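Local coordinates for protein L-lactate dehydrogenase (Trichomonas vaginalis, PDB 4UUL) that probably interconverts a 2-hydroxy acid and its 2-oxo acid using NAD, as lactate and malate dehydrogenases do, at residues K117-K120 / P121-V125; Y164-A167 / S168-V172. The protein carries 1 engineered substitution. All blocks are in the same frame, centred on the assembly; numbering follows the deposited sequence. Where two conformers were deposited one is given.

Both contacts are local and lie at the end of a helix, but in different domains. Contact 1 closes the turn between helix 97-118 and strand 124-127 in the NAD-binding domain. It is a surface contact with one buried residue, Val-123. Contact 2 forms the last turns of helix 156-170 in the C-terminal domain and is partly buried. In contact 1 a single backbone hydrogen bond closes a beta turn. In contact 2 a ladder of helical bonds ends in a Schellman motif, with a serine hydroxyl and a water on its outer side. Their centres are 40 Å apart, on opposite sides of the chain's centre, and they share no element.

Contact 1: residues K117-K120 / P121-V125; sequences KWAK and PSVKV
Lys-120 and Val-123 close a type I beta turn just after the helix in a beta-alpha-beta unit of the Rossmann-type NAD-binding domain, on the way to the next strand. The unit is strand 82-85, helix 97-118 and strand 124-127. Ala-119 is the first residue to leave helical geometry.

The polar part is one backbone bond. Val-123 N donates to Lys-120 O over 3.0 Å, with an N-H...O angle of 157°. Pro-121 and Ser-122 take the two middle places of the turn.

The apolar part lies beside this bond. Ala-119 CB meets Val-123 CG1 at 3.9 Å. Both residues also pack on Ile-80, and Val-123 reaches Leu-146. Ala-119 and Val-123 thus pack the connection against the loop ahead of strand 82-85.

Lys-120 leaves the turn as an extended chain. Its NZ forms a salt bridge with Asp-81. Near its root, Lys-120 CB lies 3.7 Å from Ser-122 OG. Asn-150 ND2 binds the carbonyls of Pro-121 and Val-123, which ties the turn to the segment leading into strand 151-153.

Val-123 CG1 sits between its own backbone N and carbonyl carbon (chi1 64°), and this places the methyl 3.3 Å from Lys-120 O.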
loop_
_atom_site.group_PDB
_atom_site.type_symbol
_atom_site.label_atom_id
_atom_site.label_comp_id
_atom_site.label_asym_id
_atom_site.label_seq_id
_atom_site.Cartn_x
_atom_site.Cartn_y
_atom_site.Cartn_z
ATOM N N LYS B 117 -25.570 -1.783 17.389
ATOM C CA LYS B 117 -26.358 -0.560 17.502
ATOM C C LYS B 117 -26.390 0.217 16.188
ATOM O O LYS B 117 -27.424 0.738 15.817
ATOM C CB LYS B 117 -25.771 0.317 18.608
ATOM C CG LYS B 117 -26.562 1.532 19.033
ATOM C CD LYS B 117 -26.067 2.003 20.390
ATOM C CE LYS B 117 -26.810 3.255 20.853
ATOM N NZ LYS B 117 -28.282 3.036 20.983
ATOM N N TRP B 118 -25.253 0.318 15.505
ATOM C CA TRP B 118 -25.099 1.290 14.439
ATOM C C TRP B 118 -24.780 0.772 13.043
ATOM O O TRP B 118 -25.047 1.460 12.046
ATOM C CB TRP B 118 -24.055 2.300 14.886
ATOM C CG TRP B 118 -24.482 3.125 16.011
ATOM C CD1 TRP B 118 -25.660 3.850 16.129
ATOM C CD2 TRP B 118 -23.738 3.386 17.194
ATOM N NE1 TRP B 118 -25.668 4.503 17.309
ATOM C CE2 TRP B 118 -24.510 4.244 17.988
ATOM C CE3 TRP B 118 -22.494 2.975 17.661
ATOM C CZ2 TRP B 118 -24.076 4.707 19.225
ATOM C CZ3 TRP B 118 -22.056 3.444 18.886
ATOM C CH2 TRP B 118 -22.849 4.294 19.655
ATOM N N ALA B 119 -24.132 -0.379 12.933
ATOM C CA ALA B 119 -23.729 -0.868 11.615
ATOM C C ALA B 119 -24.952 -1.365 10.839
ATOM O O ALA B 119 -25.995 -1.676 11.402
ATOM C CB ALA B 119 -22.670 -1.964 11.747
ATOM N N LYS B 120 -24.825 -1.486 9.519
ATOM C CA LYS B 120 -25.888 -2.164 8.760
ATOM C C LYS B 120 -26.011 -3.620 9.205
ATOM O O LYS B 120 -25.024 -4.242 9.594
ATOM C CB LYS B 120 -25.588 -2.149 7.271
ATOM C CG LYS B 120 -25.585 -0.773 6.641
ATOM C CD LYS B 120 -25.534 -0.922 5.123
ATOM C CE LYS B 120 -25.373 0.386 4.383
ATOM N NZ LYS B 120 -25.391 0.101 2.940
ATOM N N PRO B 121 -27.223 -4.185 9.092
ATOM C CA PRO B 121 -27.376 -5.593 9.476
ATOM C C PRO B 121 -26.563 -6.534 8.604
ATOM O O PRO B 121 -26.361 -7.679 8.973
ATOM C CB PRO B 121 -28.886 -5.858 9.292
ATOM C CG PRO B 121 -29.519 -4.562 9.338
ATOM C CD PRO B 121 -28.535 -3.551 8.858
ATOM N N SER B 122 -26.142 -6.049 7.439
ATOM C CA SER B 122 -25.357 -6.816 6.483
ATOM C C SER B 122 -23.861 -6.674 6.676
ATOM O O SER B 122 -23.070 -7.231 5.916
ATOM C CB SER B 122 -25.724 -6.410 5.072
ATOM O OG SER B 122 -25.678 -4.997 4.956
ATOM N N VAL B 123 -23.454 -5.948 7.705
ATOM C CA VAL B 123 -22.029 -5.652 7.882
ATOM C C VAL B 123 -21.163 -6.917 7.905
ATOM O O VAL B 123 -21.507 -7.902 8.559
ATOM C CB VAL B 123 -21.778 -4.792 9.181
ATOM C CG1 VAL B 123 -22.161 -5.573 10.445
ATOM C CG2 VAL B 123 -20.359 -4.227 9.285
ATOM N N LYS B 124 -20.008 -6.861 7.262
ATOM C CA LYS B 124 -19.021 -7.915 7.333
ATOM C C LYS B 124 -17.834 -7.424 8.185
ATOM O O LYS B 124 -17.102 -6.502 7.800
ATOM C CB LYS B 124 -18.573 -8.349 5.915
ATOM C CG LYS B 124 -19.719 -9.024 5.167
ATOM C CD LYS B 124 -19.417 -9.582 3.819
ATOM C CE LYS B 124 -20.530 -10.561 3.440
ATOM N NZ LYS B 124 -20.262 -11.236 2.231
ATOM N N VAL B 125 -17.646 -8.076 9.314
ATOM C CA VAL B 125 -16.705 -7.684 10.329
ATOM C C VAL B 125 -15.541 -8.677 10.312
ATOM O O VAL B 125 -15.698 -9.847 10.619
ATOM C CB VAL B 125 -17.349 -7.705 11.733
ATOM C CG1 VAL B 125 -16.374 -7.250 12.795
ATOM C CG2 VAL B 125 -18.615 -6.886 11.732
#

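Contact 2: residues Y164-A167 / S168-V172; sequences YEVA and SKLGV
Ser-168 turns its OG between its own backbone N and carbonyl carbon (chi1 67°), which carries the hydroxyl back over the preceding turn toward Tyr-164 and Glu-165. There OG is 2.9 Å from Glu-165 O and 3.2 Å from Tyr-164 O. Its single proton can serve either carbonyl. A water donates to the same OG at 2.7 Å. This water lies at the edge of the Tyr-164 ring, in its plane, and makes a weak bond to Glu-165 OE1.

The backbone carries the regular ladder of an alpha helix. Ser-168 N binds Tyr-164 O, Lys-169 N binds Glu-165 O, and Leu-170 N binds Val-166 O. The helix then ends in a Schellman motif. Gly-171 takes the positive phi, 67°, and Val-172 N donates back to Ala-167 O at 3.1 Å in a nearly straight bond (166°).

On the inner side, Val-166 and Leu-170 run alongside each other in the same direction, and the Val-166 CG1 to Leu-170 CD1 distance of 3.5 Å is short for two methyl carbons. Ala-167 CB is 4.4 Å from Val-172 CG2, a looser touch past the helix end.

Glu-165 OE2 is held by Tyr-216 and by a salt bridge to Lys-224, both on helix 214-236. Tyr-164 packs on Glu-57 of the second subunit. Val-166 and Ala-167 rest on strand 177-183 through Ile-180 and Val-177, and Leu-170 meets Phe-199 of strand 198-201, so this helix end touches both the antiparallel sheet and helix 214-236.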
loop_
_atom_site.group_PDB
_atom_site.type_symbol
_atom_site.label_atom_id
_atom_site.label_comp_id
_atom_site.label_asym_id
_atom_site.label_seq_id
_atom_site.Cartn_x
_atom_site.Cartn_y
_atom_site.Cartn_z
ATOM N N TYR B 164 4.530 -19.476 0.832
ATOM C CA TYR B 164 5.832 -19.069 0.341
ATOM C C TYR B 164 6.921 -20.012 0.852
ATOM O O TYR B 164 7.816 -20.417 0.107
ATOM C CB TYR B 164 6.092 -17.631 0.740
ATOM C CG TYR B 164 7.241 -17.082 -0.124
ATOM C CD1 TYR B 164 8.555 -17.270 0.257
ATOM C CD2 TYR B 164 6.985 -16.385 -1.343
ATOM C CE1 TYR B 164 9.627 -16.808 -0.494
ATOM C CE2 TYR B 164 8.050 -15.907 -2.132
ATOM C CZ TYR B 164 9.349 -16.121 -1.710
ATOM O OH TYR B 164 10.353 -15.635 -2.475
ATOM N N GLU B 165 6.824 -20.433 2.110
ATOM C CA GLU B 165 7.839 -21.285 2.671
ATOM C C GLU B 165 7.876 -22.612 1.930
ATOM O O GLU B 165 8.928 -23.116 1.599
ATOM C CB GLU B 165 7.577 -21.478 4.167
ATOM C CG GLU B 165 8.302 -22.585 4.831
ATOM C CD GLU B 165 9.836 -22.418 4.796
ATOM O OE1 GLU B 165 10.333 -21.281 4.600
ATOM O OE2 GLU B 165 10.551 -23.437 4.956
ATOM N N VAL B 166 6.715 -23.208 1.702
ATOM C CA VAL B 166 6.679 -24.513 1.075
ATOM C C VAL B 166 7.093 -24.433 -0.373
ATOM O O VAL B 166 7.854 -25.272 -0.843
ATOM C CB VAL B 166 5.280 -25.157 1.222
ATOM C CG1 VAL B 166 5.188 -26.411 0.359
ATOM C CG2 VAL B 166 5.017 -25.451 2.701
ATOM N N ALA B 167 6.631 -23.412 -1.077
ATOM C CA ALA B 167 7.009 -23.246 -2.476
ATOM C C ALA B 167 8.522 -23.081 -2.573
ATOM O O ALA B 167 9.169 -23.674 -3.422
ATOM C CB ALA B 167 6.283 -22.021 -3.067
ATOM N N SER B 168 9.110 -22.298 -1.677
ATOM C CA SER B 168 10.552 -22.110 -1.722
ATOM C C SER B 168 11.269 -23.423 -1.423
ATOM O O SER B 168 12.254 -23.737 -2.060
ATOM C CB SER B 168 11.029 -20.964 -0.811
ATOM O OG SER B 168 10.852 -21.211 0.575
ATOM N N LYS B 169 10.756 -24.201 -0.476
ATOM C CA LYS B 169 11.392 -25.442 -0.084
ATOM C C LYS B 169 11.398 -26.426 -1.258
ATOM O O LYS B 169 12.383 -27.125 -1.495
ATOM C CB LYS B 169 10.675 -26.032 1.141
ATOM C CG LYS B 169 11.256 -27.373 1.636
ATOM C CD LYS B 169 12.586 -27.178 2.335
ATOM C CE LYS B 169 13.124 -28.504 2.820
ATOM N NZ LYS B 169 14.353 -28.330 3.630
ATOM N N LEU B 170 10.312 -26.411 -2.027
ATOM C CA LEU B 170 10.151 -27.306 -3.168
ATOM C C LEU B 170 10.723 -26.777 -4.491
ATOM O O LEU B 170 10.742 -27.501 -5.476
ATOM C CB LEU B 170 8.659 -27.563 -3.363
ATOM C CG LEU B 170 7.930 -28.332 -2.241
ATOM C CD1 LEU B 170 6.430 -28.135 -2.405
ATOM C CD2 LEU B 170 8.284 -29.813 -2.237
ATOM N N GLY B 171 11.128 -25.516 -4.522
ATOM C CA GLY B 171 11.661 -24.899 -5.723
ATOM C C GLY B 171 10.624 -24.740 -6.824
ATOM O O GLY B 171 10.901 -24.946 -8.003
ATOM N N VAL B 172 9.418 -24.349 -6.437
ATOM C CA VAL B 172 8.344 -24.039 -7.383
ATOM C C VAL B 172 7.785 -22.662 -7.034
ATOM O O VAL B 172 8.148 -22.104 -6.009
ATOM C CB VAL B 172 7.241 -25.128 -7.388
ATOM C CG1 VAL B 172 7.845 -26.498 -7.790
ATOM C CG2 VAL B 172 6.500 -25.208 -6.036
HETATM O O HOH W 1 11.176 -19.056 2.211
#